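Local structure of transcriptional regulator (3BHQ) at residues V63-A68 with G126-E131; Q70-I75 with F134-A139; G91-A96 with H194-V199. The protein probably binds regulatory DNA as a transcription factor of the TetR family, assembled from two copies of a mainly helical chain. All blocks are in the same frame, centred on the assembly; numbering follows the deposited sequence.

Interaction 1 (V63-A68 with G126-E131). With EDO (1,2-ethanediol), chain I.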
# COMPACT_ATOMS: atom_id res chain seq x y z
N VAL A 63 -16.47 9.40 -9.18
CA VAL A 63 -16.27 9.38 -7.72
C VAL A 63 -14.77 9.37 -7.42
O VAL A 63 -14.28 10.16 -6.60
CB VAL A 63 -16.97 8.17 -7.08
CG1 VAL A 63 -16.43 7.86 -5.66
CG2 VAL A 63 -18.49 8.41 -7.07
N VAL A 64 -14.05 8.50 -8.11
CA VAL A 64 -12.56 8.39 -7.89
C VAL A 64 -11.89 9.71 -8.22
O VAL A 64 -11.10 10.25 -7.44
CB VAL A 64 -11.92 7.21 -8.65
CG1 VAL A 64 -10.37 7.27 -8.57
CG2 VAL A 64 -12.49 5.86 -8.14
N LEU A 65 -12.23 10.28 -9.38
CA LEU A 65 -11.63 11.56 -9.76
C LEU A 65 -11.98 12.70 -8.80
O LEU A 65 -11.12 13.54 -8.52
CB LEU A 65 -11.98 11.94 -11.19
CG LEU A 65 -11.46 11.03 -12.28
CD1 LEU A 65 -12.09 11.45 -13.63
CD2 LEU A 65 -9.94 11.08 -12.35
N SER A 66 -13.22 12.77 -8.32
CA SER A 66 -13.63 13.81 -7.37
C SER A 66 -12.86 13.72 -6.06
O SER A 66 -12.39 14.72 -5.55
CB SER A 66 -15.14 13.73 -7.07
OG SER A 66 -15.56 14.77 -6.19
N THR A 67 -12.72 12.50 -5.56
CA THR A 67 -11.97 12.27 -4.32
C THR A 67 -10.48 12.64 -4.52
O THR A 67 -9.90 13.34 -3.67
CB THR A 67 -12.17 10.84 -3.81
OG1 THR A 67 -13.52 10.70 -3.38
CG2 THR A 67 -11.24 10.60 -2.61
N ALA A 68 -9.92 12.27 -5.66
CA ALA A 68 -8.52 12.61 -5.97
C ALA A 68 -8.33 14.11 -5.99
O ALA A 68 -7.36 14.63 -5.45
CB ALA A 68 -8.10 12.01 -7.31
N GLY A 126 -8.31 2.30 -10.53
CA GLY A 126 -6.97 2.36 -9.95
C GLY A 126 -6.00 3.18 -10.77
O GLY A 126 -5.14 3.89 -10.21
N ARG A 127 -6.11 3.12 -12.10
CA ARG A 127 -5.26 3.97 -12.93
C ARG A 127 -5.54 5.46 -12.66
O ARG A 127 -4.61 6.25 -12.52
CB ARG A 127 -5.43 3.64 -14.40
CG ARG A 127 -4.86 2.31 -14.78
CD ARG A 127 -4.69 2.25 -16.34
NE ARG A 127 -5.93 2.49 -17.08
CZ ARG A 127 -6.79 1.56 -17.54
NH1 ARG A 127 -6.59 0.24 -17.36
NH2 ARG A 127 -7.86 1.96 -18.21
N ALA A 128 -6.82 5.82 -12.55
CA ALA A 128 -7.21 7.20 -12.23
C ALA A 128 -6.71 7.62 -10.86
O ALA A 128 -6.18 8.71 -10.72
CB ALA A 128 -8.72 7.38 -12.31
N TRP A 129 -6.90 6.76 -9.85
CA TRP A 129 -6.40 7.09 -8.51
C TRP A 129 -4.87 7.30 -8.55
O TRP A 129 -4.33 8.27 -7.97
CB TRP A 129 -6.78 6.04 -7.45
CG TRP A 129 -6.19 6.46 -6.16
CD1 TRP A 129 -5.07 5.94 -5.58
CD2 TRP A 129 -6.58 7.58 -5.36
NE1 TRP A 129 -4.75 6.66 -4.46
CE2 TRP A 129 -5.66 7.66 -4.29
CE3 TRP A 129 -7.63 8.50 -5.42
CZ2 TRP A 129 -5.76 8.63 -3.27
CZ3 TRP A 129 -7.73 9.47 -4.41
CH2 TRP A 129 -6.79 9.53 -3.37
N TYR A 130 -4.19 6.38 -9.20
CA TYR A 130 -2.71 6.45 -9.24
C TYR A 130 -2.23 7.74 -9.91
O TYR A 130 -1.36 8.42 -9.35
CB TYR A 130 -2.10 5.21 -9.91
CG TYR A 130 -0.60 5.18 -9.74
CD1 TYR A 130 -0.03 4.98 -8.51
CD2 TYR A 130 0.24 5.42 -10.81
CE1 TYR A 130 1.34 4.99 -8.34
CE2 TYR A 130 1.62 5.42 -10.64
CZ TYR A 130 2.16 5.22 -9.41
OH TYR A 130 3.52 5.22 -9.18
N GLU A 131 -2.82 8.11 -11.07
CA GLU A 131 -2.41 9.33 -11.80
C GLU A 131 -2.84 10.61 -11.11
O GLU A 131 -2.05 11.51 -10.89
CB GLU A 131 -3.02 9.34 -13.22
CG GLU A 131 -2.57 10.54 -14.11
CD GLU A 131 -3.41 10.74 -15.38
OE1 GLU A 131 -4.14 9.82 -15.80
OE2 GLU A 131 -3.34 11.84 -15.94
C1 EDO I . -13.55 10.20 0.35
O1 EDO I . -14.08 10.94 -0.75
C2 EDO I . -14.65 9.27 0.80
O2 EDO I . -15.71 10.08 1.32

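Interaction 2 (Q70-I75 with F134-A139)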
# COMPACT_ATOMS: atom_id res chain seq x y z
N GLN A 70 -10.26 16.44 -4.44
CA GLN A 70 -10.49 16.98 -3.09
C GLN A 70 -9.27 16.80 -2.19
O GLN A 70 -8.84 17.72 -1.51
CB GLN A 70 -11.70 16.31 -2.43
CG GLN A 70 -13.04 16.67 -3.07
CD GLN A 70 -14.16 15.73 -2.62
OE1 GLN A 70 -14.13 15.18 -1.51
NE2 GLN A 70 -15.14 15.52 -3.50
N VAL A 71 -8.70 15.60 -2.22
CA VAL A 71 -7.49 15.30 -1.44
C VAL A 71 -6.33 16.17 -1.89
O VAL A 71 -5.65 16.77 -1.06
CB VAL A 71 -7.15 13.79 -1.50
CG1 VAL A 71 -5.82 13.50 -0.81
CG2 VAL A 71 -8.27 13.00 -0.81
N ASN A 72 -6.13 16.28 -3.20
CA ASN A 72 -5.05 17.10 -3.70
C ASN A 72 -5.19 18.59 -3.41
O ASN A 72 -4.17 19.24 -3.23
CB ASN A 72 -4.74 16.79 -5.15
CG ASN A 72 -3.84 15.60 -5.26
OD1 ASN A 72 -2.61 15.74 -5.12
ND2 ASN A 72 -4.42 14.40 -5.48
N ASP A 73 -6.42 19.10 -3.35
CA ASP A 73 -6.63 20.52 -2.97
C ASP A 73 -6.14 20.74 -1.55
O ASP A 73 -5.48 21.75 -1.27
CB ASP A 73 -8.10 20.96 -3.10
CG ASP A 73 -8.57 21.05 -4.55
OD1 ASP A 73 -7.74 21.03 -5.46
OD2 ASP A 73 -9.80 21.14 -4.75
N ILE A 74 -6.41 19.77 -0.67
CA ILE A 74 -5.94 19.84 0.73
C ILE A 74 -4.43 19.76 0.80
O ILE A 74 -3.80 20.58 1.49
CB ILE A 74 -6.59 18.76 1.67
CG1 ILE A 74 -8.11 18.91 1.70
CG2 ILE A 74 -6.03 18.91 3.09
CD1 ILE A 74 -8.84 17.82 2.47
N ILE A 75 -3.83 18.83 0.06
CA ILE A 75 -2.36 18.68 0.03
C ILE A 75 -1.70 19.97 -0.49
O ILE A 75 -0.68 20.41 0.07
CB ILE A 75 -1.88 17.44 -0.79
CG1 ILE A 75 -2.45 16.12 -0.23
CG2 ILE A 75 -0.36 17.38 -0.84
CD1 ILE A 75 -2.35 15.93 1.23
N PHE A 134 -2.46 9.75 -6.29
CA PHE A 134 -1.12 9.45 -5.79
C PHE A 134 0.01 10.28 -6.45
O PHE A 134 0.78 10.97 -5.75
CB PHE A 134 -0.86 7.95 -6.00
CG PHE A 134 0.48 7.46 -5.48
CD1 PHE A 134 0.56 6.85 -4.22
CD2 PHE A 134 1.61 7.52 -6.26
CE1 PHE A 134 1.79 6.36 -3.77
CE2 PHE A 134 2.83 7.03 -5.78
CZ PHE A 134 2.89 6.45 -4.55
N GLU A 135 0.10 10.21 -7.78
CA GLU A 135 1.17 10.93 -8.49
C GLU A 135 1.07 12.44 -8.32
O GLU A 135 2.08 13.11 -8.12
CB GLU A 135 1.25 10.55 -9.96
CG GLU A 135 1.77 9.18 -10.18
CD GLU A 135 2.06 8.90 -11.62
OE1 GLU A 135 1.19 9.13 -12.46
OE2 GLU A 135 3.18 8.41 -11.91
N ARG A 136 -0.16 12.95 -8.34
CA ARG A 136 -0.38 14.39 -8.18
C ARG A 136 0.08 14.90 -6.81
O ARG A 136 0.70 15.97 -6.76
CB ARG A 136 -1.84 14.74 -8.45
CG ARG A 136 -2.05 16.22 -8.54
CD ARG A 136 -3.51 16.60 -8.71
NE ARG A 136 -3.75 17.95 -8.15
CZ ARG A 136 -4.95 18.54 -8.06
NH1 ARG A 136 -6.05 17.92 -8.48
NH2 ARG A 136 -5.04 19.76 -7.51
N MSE A 137 -0.12 14.14 -5.73
CA MSE A 137 0.29 14.62 -4.41
C MSE A 137 1.82 14.54 -4.25
O MSE A 137 2.41 15.41 -3.60
CB MSE A 137 -0.55 14.00 -3.27
CG MSE A 137 -0.23 12.64 -2.73
SE MSE A 137 -1.73 12.13 -1.51
CE MSE A 137 -2.88 11.21 -2.74
N LEU A 138 2.46 13.54 -4.86
CA LEU A 138 3.94 13.49 -4.86
C LEU A 138 4.48 14.65 -5.70
O LEU A 138 5.46 15.31 -5.30
CB LEU A 138 4.48 12.16 -5.39
CG LEU A 138 4.33 10.97 -4.43
CD1 LEU A 138 5.04 9.77 -5.06
CD2 LEU A 138 4.89 11.25 -3.03
N ALA A 139 3.85 14.92 -6.85
CA ALA A 139 4.29 16.02 -7.74
C ALA A 139 4.16 17.39 -7.04
O ALA A 139 5.05 18.24 -7.21
CB ALA A 139 3.52 16.01 -9.06
O HOH W 1 -8.28 19.86 -7.79

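Interaction 3 (G91-A96 with H194-V199)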
# COMPACT_ATOMS: atom_id res chain seq x y z
N GLY A 91 8.20 22.97 10.38
CA GLY A 91 7.38 23.09 9.19
C GLY A 91 7.05 21.72 8.61
O GLY A 91 5.89 21.45 8.30
N LEU A 92 8.06 20.87 8.51
CA LEU A 92 7.85 19.49 8.02
C LEU A 92 7.00 18.66 8.97
O LEU A 92 6.22 17.82 8.50
CB LEU A 92 9.18 18.79 7.71
CG LEU A 92 9.83 19.22 6.40
CD1 LEU A 92 11.33 18.90 6.36
CD2 LEU A 92 9.07 18.63 5.21
N GLN A 93 7.18 18.84 10.27
CA GLN A 93 6.34 18.18 11.28
C GLN A 93 4.88 18.55 11.07
O GLN A 93 4.00 17.69 11.06
CB GLN A 93 6.73 18.52 12.70
CG GLN A 93 8.00 17.89 13.20
CD GLN A 93 8.43 18.41 14.56
OE1 GLN A 93 7.83 19.33 15.11
NE2 GLN A 93 9.51 17.85 15.08
N GLN A 94 4.60 19.86 10.88
CA GLN A 94 3.22 20.28 10.64
C GLN A 94 2.65 19.68 9.38
O GLN A 94 1.51 19.22 9.37
CB GLN A 94 3.07 21.83 10.70
CG GLN A 94 3.35 22.40 12.08
CD GLN A 94 2.43 21.81 13.14
OE1 GLN A 94 1.21 21.86 13.00
NE2 GLN A 94 3.00 21.23 14.18
N LEU A 95 3.44 19.63 8.31
CA LEU A 95 2.99 19.00 7.05
C LEU A 95 2.72 17.50 7.26
O LEU A 95 1.66 17.01 6.86
CB LEU A 95 4.03 19.16 5.93
CG LEU A 95 3.80 18.46 4.59
CD1 LEU A 95 2.45 18.95 4.03
CD2 LEU A 95 4.92 18.70 3.60
N ALA A 96 3.68 16.82 7.88
CA ALA A 96 3.57 15.36 8.12
C ALA A 96 2.35 15.00 8.94
O ALA A 96 1.63 14.04 8.63
CB ALA A 96 4.80 14.82 8.80
N HIS A 194 4.87 9.69 15.53
CA HIS A 194 5.14 9.01 14.26
C HIS A 194 5.59 9.99 13.16
O HIS A 194 6.59 9.77 12.51
CB HIS A 194 3.91 8.24 13.78
CG HIS A 194 4.20 7.40 12.58
ND1 HIS A 194 4.89 6.21 12.67
CD2 HIS A 194 3.94 7.58 11.26
CE1 HIS A 194 5.02 5.69 11.47
NE2 HIS A 194 4.49 6.52 10.59
N ALA A 195 4.80 11.04 12.97
CA ALA A 195 5.13 12.06 11.99
C ALA A 195 6.52 12.67 12.30
O ALA A 195 7.36 12.79 11.41
CB ALA A 195 4.05 13.16 11.99
N ASP A 196 6.78 12.98 13.57
CA ASP A 196 8.04 13.61 13.96
C ASP A 196 9.26 12.74 13.76
O ASP A 196 10.31 13.22 13.32
CB ASP A 196 8.00 14.12 15.40
CG ASP A 196 6.94 15.18 15.62
OD1 ASP A 196 6.22 15.62 14.68
OD2 ASP A 196 6.80 15.54 16.80
N ALA A 197 9.13 11.45 14.08
CA ALA A 197 10.20 10.50 13.84
C ALA A 197 10.51 10.36 12.33
O ALA A 197 11.66 10.29 11.93
CB ALA A 197 9.83 9.12 14.45
N SER A 198 9.46 10.37 11.49
CA SER A 198 9.62 10.30 10.03
C SER A 198 10.37 11.55 9.50
O SER A 198 11.23 11.48 8.64
CB SER A 198 8.27 10.17 9.31
OG SER A 198 7.50 9.10 9.83
N VAL A 199 9.98 12.72 10.01
CA VAL A 199 10.62 14.00 9.65
C VAL A 199 12.08 14.05 10.10
O VAL A 199 12.94 14.53 9.36
CB VAL A 199 9.81 15.19 10.18
CG1 VAL A 199 10.60 16.53 10.08
CG2 VAL A 199 8.50 15.26 9.47
O HOH W 2 11.03 15.78 13.81

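Interaction 1 (V63-A68 with G126-E131)
Trp-129 meets Ala-68 through the far end of its six-membered ring, and CZ3 comes to 3.6 Å from Ala-68 CA, the shortest approach between residues 63-68 and 126-131. The ring gets there because CG stands anti to the backbone N of Trp-129 (chi1 178°), which swings the indole off its own helix and across to the partner. Ala-68 adds its methyl, CB lying 3.9 Å from the same CZ3. Thr-67 sends CG2 to CZ3 at a slant, 4.1 Å away, so the end of the indole is met by two consecutive residues of one turn. Val-64 approaches nearer the root of the side chain: CG1 lies at the ring's edge, near its plane, and packs on Trp-129 CB at 4.0 Å and on the backbone N. The same methyl also touches Ala-128 CB (4.1 Å), which is also touched by Leu-65 CD2, 3.9 Å away.

The two helices run almost side by side in one direction, 13° apart with axes 9.2 Å from each other. Helix 56-83 is the long connecting helix of the TetR fold, leading from the helix-turn-helix region into the C-terminal core, and helix 123-150 belongs to that core. Val-63 faces helix 9-28 instead, while Val-64 and Trp-129 share Ile-115 of helix 106-117.

The chi1 of Thr-67 (-69°) places CG2 anti to the backbone N, on the tryptophan side, and leaves OG1 beside that N. There OG1 hydrogen-bonds O1 of a 1,2-ethanediol at 2.7 Å, a molecule probably carried over from crystallisation. Beyond the contact, the Trp-129 ring meets the ring of Phe-180 of the second subunit.

Interaction 2 (Q70-I75 with F134-A139)
Asn-72 lies flat against Arg-136: its CB sits over the centre of the guanidinium, 3.3 Å above the plane, and its amide is tilted only 16° from that plane. Arg-136 presents this face because its chain is stretched from CG to NE, with CG anti to the backbone N, and its CD also rests on Asn-72 CG. The asparagine amide is held in turn from outside the two segments, ND2 hydrogen-bonding the carbonyls of Ala-68 and Gly-133. Its OD1 is 3.0 Å from Met-137 N, but the angle is too poor for a hydrogen bond.

Asp-73 comes to the arginine differently, its carboxylate turned 68° from the guanidinium. The direct salt bridge, OD1 to NH2, is long at 3.6 Å. A water at the guanidinium edge, in its plane, supplements it: it donates to Asp-73 OD1 (2.7 Å) and accepts from Arg-136 NH1 (3.0 Å). A weak, long ion pair with Glu-76 probably adds to the negative field around NH2.

On the buried side, Ile-75 CG1 packs on the CB of Met-137 at 4.2 Å. Met-137, a selenomethionine, has two deposited conformers, so where its selenium end reaches is less certain. Phe-167 of helix 159-181 and Leu-103 of helix 88-103 touch the same side chain.

With axes 9.7 Å apart and only 9° between their directions, this is near-parallel packing of the long connecting helix, 56-83, on helix 123-150, an arrangement belonging to the all-helical C-terminal core of TetR-family regulators.

Interaction 3 (G91-A96 with H194-V199)
In Gln-93 CG is anti to the carbonyl carbon (chi1 -74°), Asp-196 CG takes the same position, and these torsions, with the glutamine chain extended beyond CG, lay amide and carboxylate on each other. The side chains cross at about a right angle, yet their flat ends are stacked, the planes 18° apart. Asp-196 OD1 lies 3.2 Å from Gln-93 CG, a contact with the aliphatic part of the chain. The charge of the carboxylate is met outside the segments, by a salt bridge from OD2 to Arg-97. A water joins the two helices beside the stack, accepting from Gln-93 NE2 at 2.9 Å and donating to Asp-196 O at 2.7 Å. With an alanine in place of Gln-93, one side of the Asp-196 carboxylate would probably be uncovered, and the water, lacking the NE2 donor, would no longer link the two helices in this way.

Val-199 carries the apolar half. Its CG1 packs on Leu-92 CB at 3.6 Å, and its CG2 lies 3.6 Å from Leu-92 O while reaching Ala-96 CB at 3.8 Å, so one methyl touches residues a full turn apart. Ala-96 and Ala-195 meet methyl to methyl, CB to CB 3.7 Å. These small residues suit the close spacing of the axes, 8.7 Å, at an angle of 131°.

Leu-170 of helix 159-181 covers Ala-96 and Ala-195 together, and its carbonyl is hydrogen-bonded to His-194 NE2. Leu-95 rests on Val-78 and Leu-82 of helix 56-83, so helix 88-103 packs against both that long helix and, through Val-199 and Ala-195, helix 188-206.

From the N terminus, helix 56-83 supplies the first halves of interactions 1 and 2, and helix 88-103 follows with that of interaction 3. Their partners come in the same order: 126-131, then 134-139 on helix 123-150, and finally 194-199 on helix 188-206. Every pair of contacts therefore crosses, and none nests. Interactions 1 and 2 close loops of similar span, follow each other along the same pair of helices with centres 11 Å apart, and touch along helix 123-150, where probable backbone hydrogen bonds join their residues. Interaction 3, its centre about 17 Å from that of interaction 2, closes the longest loop and fastens the last helix to helix 88-103. Interactions 1 and 2 also border the second subunit.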